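Local atomic coordinates of sensor protein (Shewanella oneidensis, PDB entry 3LIC), a protein that probably senses an extracellular signal through its tandem PAS-like PDC fold and passes it across the membrane to a histidine kinase module. Residues I77-N82 with D158-T163; K87-P92 with Y111-G116; I218-L223 with G230-V235; V241-V246 with V260-L265. All coordinates share one frame; numbering follows the deposited sequence.

The four contacts fall into two groups at opposite ends of an elongated chain. Interaction 1 pairs two strands of the six-stranded sheet of the first PDC sensor domain, and interaction 2 packs two loops beside it, their centres about 9 Å apart. They meet directly: Y113 OH bonds F79 O at 2.6 Å, and N82 N lies 2.8 Å from K88 O, a probable hydrogen bond. Interactions 3 and 4 belong to the five-stranded sheet, centres about 11 Å apart, tied by neighbouring strands 230-235 and 241-248. Between the groups, centres lie 43 to 46 Å apart. A bound 1,2-ethanediol, probably from the crystallisation liquor, sits about 4 Å from the Y111 side chain.

Interaction 1: residues I77-N82 with D158-T163; sequences IAFKPN and DYFGVT
I77 starts the pairing with T163, the two side chains lying alongside each other and pointing the same way, CG1 of I77 meeting CG2 of T163 at 4.0 Å. I43 of helix 2-46 touches both, while T163 OG1 turns to S40 of that helix. A78 is gripped from both of its backbone polar atoms: its N bonds V162 O almost dead straight (175°), and its O accepts from V162 N at 3.0 Å. On the sheet face away from I77, A78 CB meets V162 CG2 at 4.1 Å under W120 and W121. These are adjacent antiparallel strands in the middle of the six-stranded sheet of the first PDC sensor domain, and the pairing of 74-79 with 161-168 joins the first strand of that sheet to its last. G161, lacking a side chain, brings its CA to 3.1 Å from A78 O. F79 returns to the I77 face, where its CD1 touches CD1 of F160 at 4.2 Å, the two side chains again alongside; F160 has its CG set between backbone N and carbonyl carbon (chi1 55°), beside the ring of F79. K80 ends the pairing with two bonds. Its N reaches F160 O at 2.8 Å from above the carbonyl plane, and its long side chain runs on toward the N-terminal end of 158-163 until NZ meets Y159 O at 3.2 Å. With no amine, an alanine here would probably leave Y159 O without this donor and the D158 carboxylate, whose OD2 lies 5.1 Å from NZ, without this positive charge nearby.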
loop_
_atom_site.group_PDB
_atom_site.type_symbol
_atom_site.label_atom_id
_atom_site.label_comp_id
_atom_site.label_asym_id
_atom_site.label_seq_id
_atom_site.Cartn_x
_atom_site.Cartn_y
_atom_site.Cartn_z
ATOM N N ILE A 77 -10.689 -8.238 10.917
ATOM C CA ILE A 77 -12.093 -8.490 10.649
ATOM C C ILE A 77 -12.903 -7.558 11.527
ATOM O O ILE A 77 -12.987 -7.769 12.728
ATOM C CB ILE A 77 -12.498 -9.919 10.983
ATOM C CG1 ILE A 77 -11.711 -10.892 10.099
ATOM C CG2 ILE A 77 -14.112 -10.061 10.866
ATOM C CD1 ILE A 77 -12.018 -12.338 10.412
ATOM N N ALA A 78 -13.517 -6.535 10.915
ATOM C CA ALA A 78 -14.053 -5.405 11.642
ATOM C C ALA A 78 -15.571 -5.303 11.379
ATOM O O ALA A 78 -15.994 -5.345 10.229
ATOM C CB ALA A 78 -13.320 -4.171 11.228
ATOM N N PHE A 79 -16.397 -5.253 12.428
ATOM C CA PHE A 79 -17.885 -5.326 12.245
ATOM C C PHE A 79 -18.536 -3.949 12.420
ATOM O O PHE A 79 -18.001 -3.119 13.154
ATOM C CB PHE A 79 -18.558 -6.351 13.217
ATOM C CG PHE A 79 -18.109 -7.781 12.998
ATOM C CD1 PHE A 79 -18.797 -8.625 12.132
ATOM C CD2 PHE A 79 -16.986 -8.250 13.602
ATOM C CE1 PHE A 79 -18.356 -9.906 11.922
ATOM C CE2 PHE A 79 -16.536 -9.544 13.395
ATOM C CZ PHE A 79 -17.223 -10.369 12.565
ATOM N N LYS A 80 -19.652 -3.704 11.736
ATOM C CA LYS A 80 -20.464 -2.511 12.018
ATOM C C LYS A 80 -20.781 -2.383 13.522
ATOM O O LYS A 80 -20.942 -3.386 14.204
ATOM C CB LYS A 80 -21.783 -2.597 11.285
ATOM C CG LYS A 80 -21.942 -1.722 10.102
ATOM C CD LYS A 80 -23.407 -1.829 9.628
ATOM C CE LYS A 80 -23.765 -0.733 8.628
ATOM N NZ LYS A 80 -23.251 -1.067 7.280
ATOM N N PRO A 81 -20.907 -1.145 14.025
ATOM C CA PRO A 81 -21.298 -0.907 15.427
ATOM C C PRO A 81 -22.556 -1.714 15.808
ATOM O O PRO A 81 -23.555 -1.618 15.112
ATOM C CB PRO A 81 -21.627 0.590 15.441
ATOM C CG PRO A 81 -20.919 1.186 14.245
ATOM C CD PRO A 81 -20.939 0.092 13.213
ATOM N N ASN A 82 -22.502 -2.525 16.873
ATOM C CA ASN A 82 -23.725 -3.188 17.379
ATOM C C ASN A 82 -24.249 -4.378 16.588
ATOM O O ASN A 82 -25.405 -4.798 16.781
ATOM C CB ASN A 82 -24.871 -2.171 17.557
ATOM C CG ASN A 82 -24.569 -1.177 18.638
ATOM O OD1 ASN A 82 -24.492 0.026 18.404
ATOM N ND2 ASN A 82 -24.269 -1.690 19.796
ATOM N N ASP A 158 -27.312 -3.872 3.032
ATOM C CA ASP A 158 -26.252 -3.482 4.001
ATOM C C ASP A 158 -25.414 -4.700 4.435
ATOM O O ASP A 158 -25.930 -5.676 5.017
ATOM C CB ASP A 158 -26.781 -2.699 5.238
ATOM C CG ASP A 158 -27.726 -1.512 4.866
ATOM O OD1 ASP A 158 -28.104 -1.339 3.675
ATOM O OD2 ASP A 158 -28.114 -0.750 5.795
ATOM N N TYR A 159 -24.116 -4.623 4.106
ATOM C CA TYR A 159 -23.090 -5.539 4.629
ATOM C C TYR A 159 -22.854 -5.305 6.159
ATOM O O TYR A 159 -23.167 -4.230 6.688
ATOM C CB TYR A 159 -21.789 -5.395 3.779
ATOM C CG TYR A 159 -22.015 -5.636 2.281
ATOM C CD1 TYR A 159 -21.946 -4.584 1.365
ATOM C CD2 TYR A 159 -22.325 -6.915 1.797
ATOM C CE1 TYR A 159 -22.170 -4.801 0.001
ATOM C CE2 TYR A 159 -22.553 -7.151 0.441
ATOM C CZ TYR A 159 -22.485 -6.086 -0.460
ATOM O OH TYR A 159 -22.720 -6.297 -1.814
ATOM N N PHE A 160 -22.303 -6.296 6.869
ATOM C CA PHE A 160 -22.071 -6.109 8.299
ATOM C C PHE A 160 -20.618 -5.891 8.763
ATOM O O PHE A 160 -20.369 -5.756 9.944
ATOM C CB PHE A 160 -22.900 -7.099 9.181
ATOM C CG PHE A 160 -22.720 -8.565 8.861
ATOM C CD1 PHE A 160 -22.179 -9.437 9.820
ATOM C CD2 PHE A 160 -23.120 -9.090 7.636
ATOM C CE1 PHE A 160 -21.987 -10.799 9.555
ATOM C CE2 PHE A 160 -22.944 -10.472 7.352
ATOM C CZ PHE A 160 -22.377 -11.333 8.322
ATOM N N GLY A 161 -19.668 -5.806 7.822
ATOM C CA GLY A 161 -18.296 -5.416 8.117
ATOM C C GLY A 161 -17.310 -5.407 6.967
ATOM O O GLY A 161 -17.680 -5.554 5.816
ATOM N N VAL A 162 -16.022 -5.288 7.273
ATOM C CA VAL A 162 -14.961 -5.520 6.263
ATOM C C VAL A 162 -13.861 -6.460 6.803
ATOM O O VAL A 162 -13.637 -6.545 8.024
ATOM C CB VAL A 162 -14.331 -4.185 5.934
ATOM C CG1 VAL A 162 -15.414 -3.134 5.476
ATOM C CG2 VAL A 162 -13.589 -3.611 7.177
ATOM N N THR A 163 -13.165 -7.174 5.929
ATOM C CA THR A 163 -11.910 -7.809 6.278
ATOM C C THR A 163 -10.817 -7.040 5.507
ATOM O O THR A 163 -11.117 -6.370 4.512
ATOM C CB THR A 163 -11.881 -9.276 5.933
ATOM O OG1 THR A 163 -11.831 -9.437 4.509
ATOM C CG2 THR A 163 -13.154 -9.974 6.436
#

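Interaction 2: residues K87-P92 with Y111-G116; sequences KKLFSP and YDYTDG
Y113 reaches across to the 87-92 segment with its ring turned edge-on to the backbone of F90. F90 N lies near the ring plane and bonds Y113 OH at 2.9 Å, and the same hydroxyl bonds F79 O on the adjoining strand. Y113's chi1 of 49° puts CG between the backbone N and the carbonyl carbon, sending the ring out to L89 and S91. CE2 is touched by S91 CB at 3.5 Å and by L89 CB at 3.9 Å. A phenylalanine in place of Y113 would probably fill much the same space but leave F90 N and F79 O without the hydroxyl between them. L89 meets the turn with its branched end: its side chain crosses that of D112 at about a right angle, CD1 lying 3.3 Å from OD1, while CD2 rests on T114 CG2 at 3.8 Å. The carboxylate is fixed by its own turn. D112 OD1 takes T114 N from above its plane, an Asx turn, and T114 OG1 on its syn side at 2.6 Å, so two donors limit its rotation inside the type I turn from D112 to D115. Both loops belong to the first PDC sensor domain: the Y113 ring packs edge-to-face with W121 of helix 119-122, and F90, two residues before strand 92-96, points away from the turn to P55 and L58 of helix 55-68.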
loop_
_atom_site.group_PDB
_atom_site.type_symbol
_atom_site.label_atom_id
_atom_site.label_comp_id
_atom_site.label_asym_id
_atom_site.label_seq_id
_atom_site.Cartn_x
_atom_site.Cartn_y
_atom_site.Cartn_z
ATOM N N LYS A 87 -21.590 -5.545 22.628
ATOM C CA LYS A 87 -20.395 -4.992 21.990
ATOM C C LYS A 87 -20.752 -3.891 20.983
ATOM O O LYS A 87 -21.514 -4.123 20.029
ATOM C CB LYS A 87 -19.656 -6.089 21.236
ATOM C CG LYS A 87 -18.367 -6.476 21.896
ATOM C CD LYS A 87 -17.668 -7.538 21.094
ATOM C CE LYS A 87 -18.579 -8.680 20.765
ATOM N NZ LYS A 87 -17.771 -9.937 20.719
ATOM N N LYS A 88 -20.175 -2.711 21.145
ATOM C CA LYS A 88 -20.392 -1.738 20.126
ATOM C C LYS A 88 -19.439 -2.001 18.936
ATOM O O LYS A 88 -19.900 -2.252 17.798
ATOM C CB LYS A 88 -20.219 -0.337 20.673
ATOM C CG LYS A 88 -20.895 0.738 19.814
ATOM C CD LYS A 88 -21.207 1.944 20.700
ATOM C CE LYS A 88 -21.291 3.231 19.911
ATOM N NZ LYS A 88 -20.128 3.378 19.063
ATOM N N LEU A 89 -18.136 -1.964 19.244
ATOM C CA LEU A 89 -17.057 -2.030 18.272
ATOM C C LEU A 89 -16.435 -3.386 18.451
ATOM O O LEU A 89 -16.265 -3.852 19.587
ATOM C CB LEU A 89 -15.997 -0.924 18.525
ATOM C CG LEU A 89 -16.466 0.550 18.337
ATOM C CD1 LEU A 89 -15.293 1.466 18.489
ATOM C CD2 LEU A 89 -17.170 0.810 16.971
ATOM N N PHE A 90 -16.129 -4.057 17.354
ATOM C CA PHE A 90 -15.454 -5.331 17.496
ATOM C C PHE A 90 -14.604 -5.530 16.266
ATOM O O PHE A 90 -15.104 -5.572 15.171
ATOM C CB PHE A 90 -16.504 -6.466 17.677
ATOM C CG PHE A 90 -15.905 -7.914 17.781
ATOM C CD1 PHE A 90 -14.888 -8.219 18.681
ATOM C CD2 PHE A 90 -16.462 -8.964 17.044
ATOM C CE1 PHE A 90 -14.355 -9.513 18.797
ATOM C CE2 PHE A 90 -15.973 -10.287 17.160
ATOM C CZ PHE A 90 -14.892 -10.557 18.019
ATOM N N SER A 91 -13.295 -5.660 16.446
ATOM C CA SER A 91 -12.423 -5.795 15.311
ATOM C C SER A 91 -11.129 -6.524 15.610
ATOM O O SER A 91 -10.039 -5.954 15.620
ATOM C CB SER A 91 -12.225 -4.452 14.621
ATOM O OG SER A 91 -11.154 -4.484 13.685
ATOM N N PRO A 92 -11.243 -7.849 15.790
ATOM C CA PRO A 92 -10.028 -8.676 15.874
ATOM C C PRO A 92 -9.016 -8.337 14.772
ATOM O O PRO A 92 -9.400 -8.148 13.625
ATOM C CB PRO A 92 -10.565 -10.077 15.645
ATOM C CG PRO A 92 -12.041 -9.980 16.176
ATOM C CD PRO A 92 -12.500 -8.642 15.774
ATOM N N TYR A 111 -8.673 1.543 18.582
ATOM C CA TYR A 111 -9.229 2.833 18.245
ATOM C C TYR A 111 -10.613 2.644 17.701
ATOM O O TYR A 111 -11.032 1.519 17.392
ATOM C CB TYR A 111 -8.330 3.634 17.291
ATOM C CG TYR A 111 -7.895 2.911 16.013
ATOM C CD1 TYR A 111 -8.819 2.618 14.975
ATOM C CD2 TYR A 111 -6.572 2.533 15.826
ATOM C CE1 TYR A 111 -8.414 1.970 13.786
ATOM C CE2 TYR A 111 -6.157 1.927 14.620
ATOM C CZ TYR A 111 -7.087 1.629 13.618
ATOM O OH TYR A 111 -6.647 1.021 12.432
ATOM N N ASP A 112 -11.357 3.731 17.665
ATOM C CA ASP A 112 -12.720 3.667 17.156
ATOM C C ASP A 112 -12.624 3.749 15.651
ATOM O O ASP A 112 -12.528 4.855 15.075
ATOM C CB ASP A 112 -13.527 4.825 17.713
ATOM C CG ASP A 112 -14.917 4.858 17.169
ATOM O OD1 ASP A 112 -15.311 3.968 16.385
ATOM O OD2 ASP A 112 -15.640 5.768 17.533
ATOM N N TYR A 113 -12.611 2.572 15.013
ATOM C CA TYR A 113 -12.332 2.493 13.584
ATOM C C TYR A 113 -13.439 3.188 12.785
ATOM O O TYR A 113 -13.259 3.487 11.609
ATOM C CB TYR A 113 -12.079 1.027 13.141
ATOM C CG TYR A 113 -13.130 0.064 13.628
ATOM C CD1 TYR A 113 -14.284 -0.151 12.873
ATOM C CD2 TYR A 113 -12.973 -0.647 14.827
ATOM C CE1 TYR A 113 -15.233 -0.979 13.276
ATOM C CE2 TYR A 113 -13.956 -1.489 15.247
ATOM C CZ TYR A 113 -15.082 -1.649 14.481
ATOM O OH TYR A 113 -16.091 -2.529 14.837
ATOM N N THR A 114 -14.588 3.450 13.425
ATOM C CA THR A 114 -15.734 4.058 12.742
ATOM C C THR A 114 -15.846 5.581 12.862
ATOM O O THR A 114 -16.781 6.122 12.352
ATOM C CB THR A 114 -17.067 3.513 13.335
ATOM O OG1 THR A 114 -17.282 4.063 14.663
ATOM C CG2 THR A 114 -17.054 1.980 13.399
ATOM N N ASP A 115 -14.918 6.276 13.521
ATOM C CA ASP A 115 -15.106 7.701 13.863
ATOM C C ASP A 115 -14.835 8.708 12.701
ATOM O O ASP A 115 -14.919 9.922 12.890
ATOM C CB ASP A 115 -14.227 8.084 15.052
ATOM C CG ASP A 115 -12.728 8.017 14.727
ATOM O OD1 ASP A 115 -12.302 7.665 13.581
ATOM O OD2 ASP A 115 -11.939 8.283 15.630
ATOM N N GLY A 116 -14.494 8.192 11.525
ATOM C CA GLY A 116 -14.215 9.029 10.376
ATOM C C GLY A 116 -12.749 9.261 10.067
ATOM O O GLY A 116 -12.436 9.823 9.013
#

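Interaction 3: residues I218-L223 with G230-V235; sequences IAFATL and GQASFV
Helix 218-223 lies across strand 230-235 with the two axes 7.1 Å apart at closest and their directions 130° apart. The strand is an edge of a five-stranded antiparallel sheet with the 2-1-5-4-3 order of a PAS-like domain, and the helix, which leads into it through a short loop, packs on one of its faces. F220 makes the largest share of the contact from the helix side. With chi1 at -171°, its CG stands opposite the backbone N and the ring drops onto the sheet beside F234. The two planes are nearly parallel, 11° apart, yet slid so far that they barely overlap: F234 CD2 sits over one face of the F220 ring near its rim, 3.5 Å from CE2. At the root of the side chain, F220 CB rests 3.4 Å from S233 O, and A232 CB fits against F220 CA at 4.0 Å. A244 and V246 of strand 241-248 and V257 of strand 255-261 continue the floor under F220. One turn further along the helix, L223 comes down where the strand begins, laying its CD2 against the peptide of the side-chain-less G230, with L223 CD2 to G230 C at 3.5 Å.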
loop_
_atom_site.group_PDB
_atom_site.type_symbol
_atom_site.label_atom_id
_atom_site.label_comp_id
_atom_site.label_asym_id
_atom_site.label_seq_id
_atom_site.Cartn_x
_atom_site.Cartn_y
_atom_site.Cartn_z
ATOM N N ILE A 218 10.018 20.290 -15.089
ATOM C CA ILE A 218 8.798 20.358 -15.871
ATOM C C ILE A 218 8.488 19.058 -16.567
ATOM O O ILE A 218 7.362 18.570 -16.460
ATOM C CB ILE A 218 8.829 21.507 -16.898
ATOM C CG1 ILE A 218 8.951 22.841 -16.151
ATOM C CG2 ILE A 218 7.579 21.409 -17.876
ATOM C CD1 ILE A 218 8.989 24.084 -17.072
ATOM N N ALA A 219 9.458 18.494 -17.301
ATOM C CA ALA A 219 9.176 17.270 -18.058
ATOM C C ALA A 219 8.858 16.104 -17.112
ATOM O O ALA A 219 8.007 15.259 -17.410
ATOM C CB ALA A 219 10.327 16.916 -19.011
ATOM N N PHE A 220 9.544 16.042 -15.971
ATOM C CA PHE A 220 9.230 15.001 -14.996
ATOM C C PHE A 220 7.792 15.240 -14.492
ATOM O O PHE A 220 6.965 14.330 -14.478
ATOM C CB PHE A 220 10.270 14.988 -13.855
ATOM C CG PHE A 220 10.136 13.820 -12.921
ATOM C CD1 PHE A 220 9.977 12.549 -13.417
ATOM C CD2 PHE A 220 10.149 14.011 -11.525
ATOM C CE1 PHE A 220 9.839 11.459 -12.585
ATOM C CE2 PHE A 220 10.011 12.922 -10.662
ATOM C CZ PHE A 220 9.856 11.624 -11.200
ATOM N N ALA A 221 7.467 16.472 -14.134
ATOM C CA ALA A 221 6.097 16.749 -13.635
ATOM C C ALA A 221 4.970 16.471 -14.664
ATOM O O ALA A 221 3.888 16.000 -14.282
ATOM C CB ALA A 221 5.991 18.173 -13.010
ATOM N N THR A 222 5.234 16.673 -15.959
ATOM C CA THR A 222 4.207 16.388 -16.997
ATOM C C THR A 222 3.981 14.903 -17.137
ATOM O O THR A 222 2.846 14.417 -17.232
ATOM C CB THR A 222 4.603 16.912 -18.408
ATOM O OG1 THR A 222 4.898 18.307 -18.323
ATOM C CG2 THR A 222 3.481 16.685 -19.403
ATOM N N LEU A 223 5.099 14.191 -17.182
ATOM C CA LEU A 223 5.098 12.742 -17.123
ATOM C C LEU A 223 4.198 12.232 -15.969
ATOM O O LEU A 223 3.317 11.381 -16.155
ATOM C CB LEU A 223 6.538 12.279 -16.929
ATOM C CG LEU A 223 6.660 10.820 -17.245
ATOM C CD1 LEU A 223 5.919 10.560 -18.577
ATOM C CD2 LEU A 223 8.126 10.504 -17.321
ATOM N N GLY A 230 7.342 6.593 -18.546
ATOM C CA GLY A 230 8.345 7.380 -19.251
ATOM C C GLY A 230 9.635 7.616 -18.481
ATOM O O GLY A 230 9.736 7.213 -17.313
ATOM N N GLN A 231 10.589 8.309 -19.103
ATOM C CA GLN A 231 11.899 8.572 -18.506
ATOM C C GLN A 231 12.075 10.098 -18.443
ATOM O O GLN A 231 11.631 10.783 -19.320
ATOM C CB GLN A 231 13.031 7.973 -19.381
ATOM C CG GLN A 231 13.296 6.405 -19.281
ATOM C CD GLN A 231 12.066 5.529 -19.606
ATOM O OE1 GLN A 231 11.657 5.428 -20.765
ATOM N NE2 GLN A 231 11.472 4.898 -18.579
ATOM N N ALA A 232 12.768 10.627 -17.453
ATOM C CA ALA A 232 13.030 12.027 -17.413
ATOM C C ALA A 232 13.977 12.263 -16.267
ATOM O O ALA A 232 14.044 11.459 -15.369
ATOM C CB ALA A 232 11.757 12.811 -17.181
ATOM N N SER A 233 14.714 13.370 -16.288
ATOM C CA SER A 233 15.432 13.730 -15.102
ATOM C C SER A 233 14.713 14.792 -14.298
ATOM O O SER A 233 13.584 15.229 -14.633
ATOM C CB SER A 233 16.866 14.163 -15.391
ATOM O OG SER A 233 16.839 15.177 -16.330
ATOM N N PHE A 234 15.364 15.142 -13.189
ATOM C CA PHE A 234 14.807 16.087 -12.240
ATOM C C PHE A 234 15.841 16.405 -11.184
ATOM O O PHE A 234 16.839 15.683 -11.095
ATOM C CB PHE A 234 13.491 15.564 -11.641
ATOM C CG PHE A 234 13.672 14.649 -10.499
ATOM C CD1 PHE A 234 13.937 15.151 -9.232
ATOM C CD2 PHE A 234 13.536 13.283 -10.663
ATOM C CE1 PHE A 234 14.074 14.309 -8.158
ATOM C CE2 PHE A 234 13.684 12.450 -9.599
ATOM C CZ PHE A 234 13.952 12.968 -8.338
ATOM N N VAL A 235 15.638 17.523 -10.472
ATOM C CA VAL A 235 16.432 17.878 -9.271
ATOM C C VAL A 235 15.599 17.794 -7.964
ATOM O O VAL A 235 14.370 18.039 -7.957
ATOM C CB VAL A 235 17.094 19.298 -9.368
ATOM C CG1 VAL A 235 17.758 19.486 -10.712
ATOM C CG2 VAL A 235 16.063 20.387 -9.136
HETATM O O HOH W 1 11.766 16.956 -15.709
#

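Interaction 4: residues V241-V246 with V260-L265; sequences VYLASV and VPKHEL
The close-fitting part of this contact is where Y242 meets P261 and L243 meets the start of the C-terminal helix. Y242 and P261 lie side by side, pointing the same way, with CE1 of the tyrosine 3.6 Å from CG of the proline. P261 CA also makes an off-centre CH-pi contact, 4.3 Å from the centroid of the Y242 ring. That ring is in addition stacked with F234 on the neighbouring strand, so it is held from both adjoining strands. L243 points to the face it shares with V260: its CB touches CD1 of L265 at 3.8 Å, while Y11 and L14 of helix 2-46 pack on the same leucine. K262 closes in on it too, a chi1 of -173° swinging CG to the far side of CB from the backbone N and sending the chain out by L243, where CD meets CD1 of the leucine at 3.7 Å; only beyond CD does it bend. The backbone joins these pieces as an antiparallel hairpin, strands 241-248 and 255-261 of the five-stranded PAS-like sheet, with L243 and V260 exchanging both bonds of a hydrogen-bonded pair; V260 N gives to L243 O at 3.1 Å. Ladder then turns into helix. P261 occupies the N-cap position, and the next amide, K262 N, still points back across the hairpin to V241 O in a nearly straight bond (2.8 Å, 177°). Between the side chains of V241 and K262, both partly exposed, the fit is looser: their CB atoms come no nearer than 4.4 Å. E264, further along the helix, turns to a salt bridge with R182 instead.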
loop_
_atom_site.group_PDB
_atom_site.type_symbol
_atom_site.label_atom_id
_atom_site.label_comp_id
_atom_site.label_asym_id
_atom_site.label_seq_id
_atom_site.Cartn_x
_atom_site.Cartn_y
_atom_site.Cartn_z
ATOM N N VAL A 241 20.750 16.241 -9.277
ATOM C CA VAL A 241 20.050 15.758 -10.486
ATOM C C VAL A 241 19.916 14.228 -10.496
ATOM O O VAL A 241 20.915 13.516 -10.286
ATOM C CB VAL A 241 20.827 16.174 -11.776
ATOM C CG1 VAL A 241 19.973 15.944 -13.037
ATOM C CG2 VAL A 241 21.196 17.631 -11.680
ATOM N N TYR A 242 18.704 13.736 -10.741
ATOM C CA TYR A 242 18.437 12.306 -10.871
ATOM C C TYR A 242 18.045 12.004 -12.302
ATOM O O TYR A 242 17.410 12.823 -12.943
ATOM C CB TYR A 242 17.265 11.900 -9.974
ATOM C CG TYR A 242 17.580 11.954 -8.513
ATOM C CD1 TYR A 242 17.860 10.791 -7.795
ATOM C CD2 TYR A 242 17.590 13.152 -7.849
ATOM C CE1 TYR A 242 18.164 10.839 -6.438
ATOM C CE2 TYR A 242 17.884 13.217 -6.538
ATOM C CZ TYR A 242 18.168 12.067 -5.826
ATOM O OH TYR A 242 18.440 12.176 -4.489
ATOM N N LEU A 243 18.363 10.806 -12.774
ATOM C CA LEU A 243 17.675 10.246 -13.906
ATOM C C LEU A 243 16.597 9.306 -13.346
ATOM O O LEU A 243 16.848 8.585 -12.364
ATOM C CB LEU A 243 18.688 9.498 -14.814
ATOM C CG LEU A 243 19.363 10.300 -15.959
ATOM C CD1 LEU A 243 19.851 11.658 -15.558
ATOM C CD2 LEU A 243 20.472 9.465 -16.583
ATOM N N ALA A 244 15.398 9.327 -13.928
ATOM C CA ALA A 244 14.234 8.611 -13.341
ATOM C C ALA A 244 13.462 7.911 -14.428
ATOM O O ALA A 244 13.445 8.349 -15.600
ATOM C CB ALA A 244 13.328 9.557 -12.630
ATOM N N SER A 245 12.837 6.817 -14.052
ATOM C CA SER A 245 12.010 6.088 -14.956
ATOM C C SER A 245 10.739 5.746 -14.226
ATOM O O SER A 245 10.784 5.226 -13.112
ATOM C CB SER A 245 12.724 4.825 -15.406
ATOM O OG SER A 245 11.925 4.095 -16.277
ATOM N N VAL A 246 9.606 6.010 -14.876
ATOM C CA VAL A 246 8.284 5.853 -14.315
ATOM C C VAL A 246 7.671 4.693 -15.048
ATOM O O VAL A 246 7.703 4.665 -16.263
ATOM C CB VAL A 246 7.420 7.096 -14.654
ATOM C CG1 VAL A 246 5.926 6.926 -14.205
ATOM C CG2 VAL A 246 8.049 8.361 -14.098
ATOM N N VAL A 260 17.960 7.435 -9.729
ATOM C CA VAL A 260 19.293 7.338 -9.120
ATOM C C VAL A 260 20.049 8.643 -9.414
ATOM O O VAL A 260 19.896 9.227 -10.487
ATOM C CB VAL A 260 20.061 6.125 -9.691
ATOM C CG1 VAL A 260 21.434 5.896 -8.974
ATOM C CG2 VAL A 260 19.184 4.865 -9.662
ATOM N N PRO A 261 20.817 9.149 -8.444
ATOM C CA PRO A 261 21.514 10.416 -8.792
ATOM C C PRO A 261 22.360 10.225 -10.038
ATOM O O PRO A 261 22.957 9.171 -10.231
ATOM C CB PRO A 261 22.396 10.697 -7.592
ATOM C CG PRO A 261 21.622 9.934 -6.378
ATOM C CD PRO A 261 21.010 8.719 -7.032
ATOM N N LYS A 262 22.359 11.228 -10.911
ATOM C CA LYS A 262 23.119 11.147 -12.143
ATOM C C LYS A 262 24.639 10.918 -11.945
ATOM O O LYS A 262 25.240 10.144 -12.698
ATOM C CB LYS A 262 22.891 12.422 -12.984
ATOM C CG LYS A 262 23.524 12.292 -14.338
ATOM C CD LYS A 262 23.098 13.436 -15.252
ATOM C CE LYS A 262 23.991 14.673 -15.012
ATOM N NZ LYS A 262 23.550 15.914 -15.748
ATOM N N HIS A 263 25.279 11.605 -10.989
ATOM C CA HIS A 263 26.737 11.454 -10.742
ATOM C C HIS A 263 27.091 9.991 -10.566
ATOM O O HIS A 263 28.055 9.459 -11.137
ATOM C CB HIS A 263 27.218 12.287 -9.503
ATOM C CG HIS A 263 26.497 12.010 -8.199
ATOM N ND1 HIS A 263 26.766 10.907 -7.405
ATOM C CD2 HIS A 263 25.599 12.758 -7.501
ATOM C CE1 HIS A 263 26.035 10.958 -6.308
ATOM N NE2 HIS A 263 25.318 12.068 -6.339
ATOM N N GLU A 264 26.271 9.353 -9.737
ATOM C CA GLU A 264 26.415 7.953 -9.367
ATOM C C GLU A 264 26.117 7.054 -10.563
ATOM O O GLU A 264 26.838 6.094 -10.802
ATOM C CB GLU A 264 25.462 7.617 -8.196
ATOM C CG GLU A 264 25.181 6.146 -8.077
ATOM C CD GLU A 264 24.223 5.763 -6.914
ATOM O OE1 GLU A 264 23.845 6.626 -6.070
ATOM O OE2 GLU A 264 23.898 4.558 -6.855
ATOM N N LEU A 265 25.068 7.342 -11.325
ATOM C CA LEU A 265 24.832 6.474 -12.483
ATOM C C LEU A 265 26.027 6.544 -13.462
ATOM O O LEU A 265 26.512 5.479 -13.931
ATOM C CB LEU A 265 23.510 6.776 -13.201
ATOM C CG LEU A 265 22.241 6.372 -12.465
ATOM C CD1 LEU A 265 21.013 6.925 -13.209
ATOM C CD2 LEU A 265 22.197 4.829 -12.363
#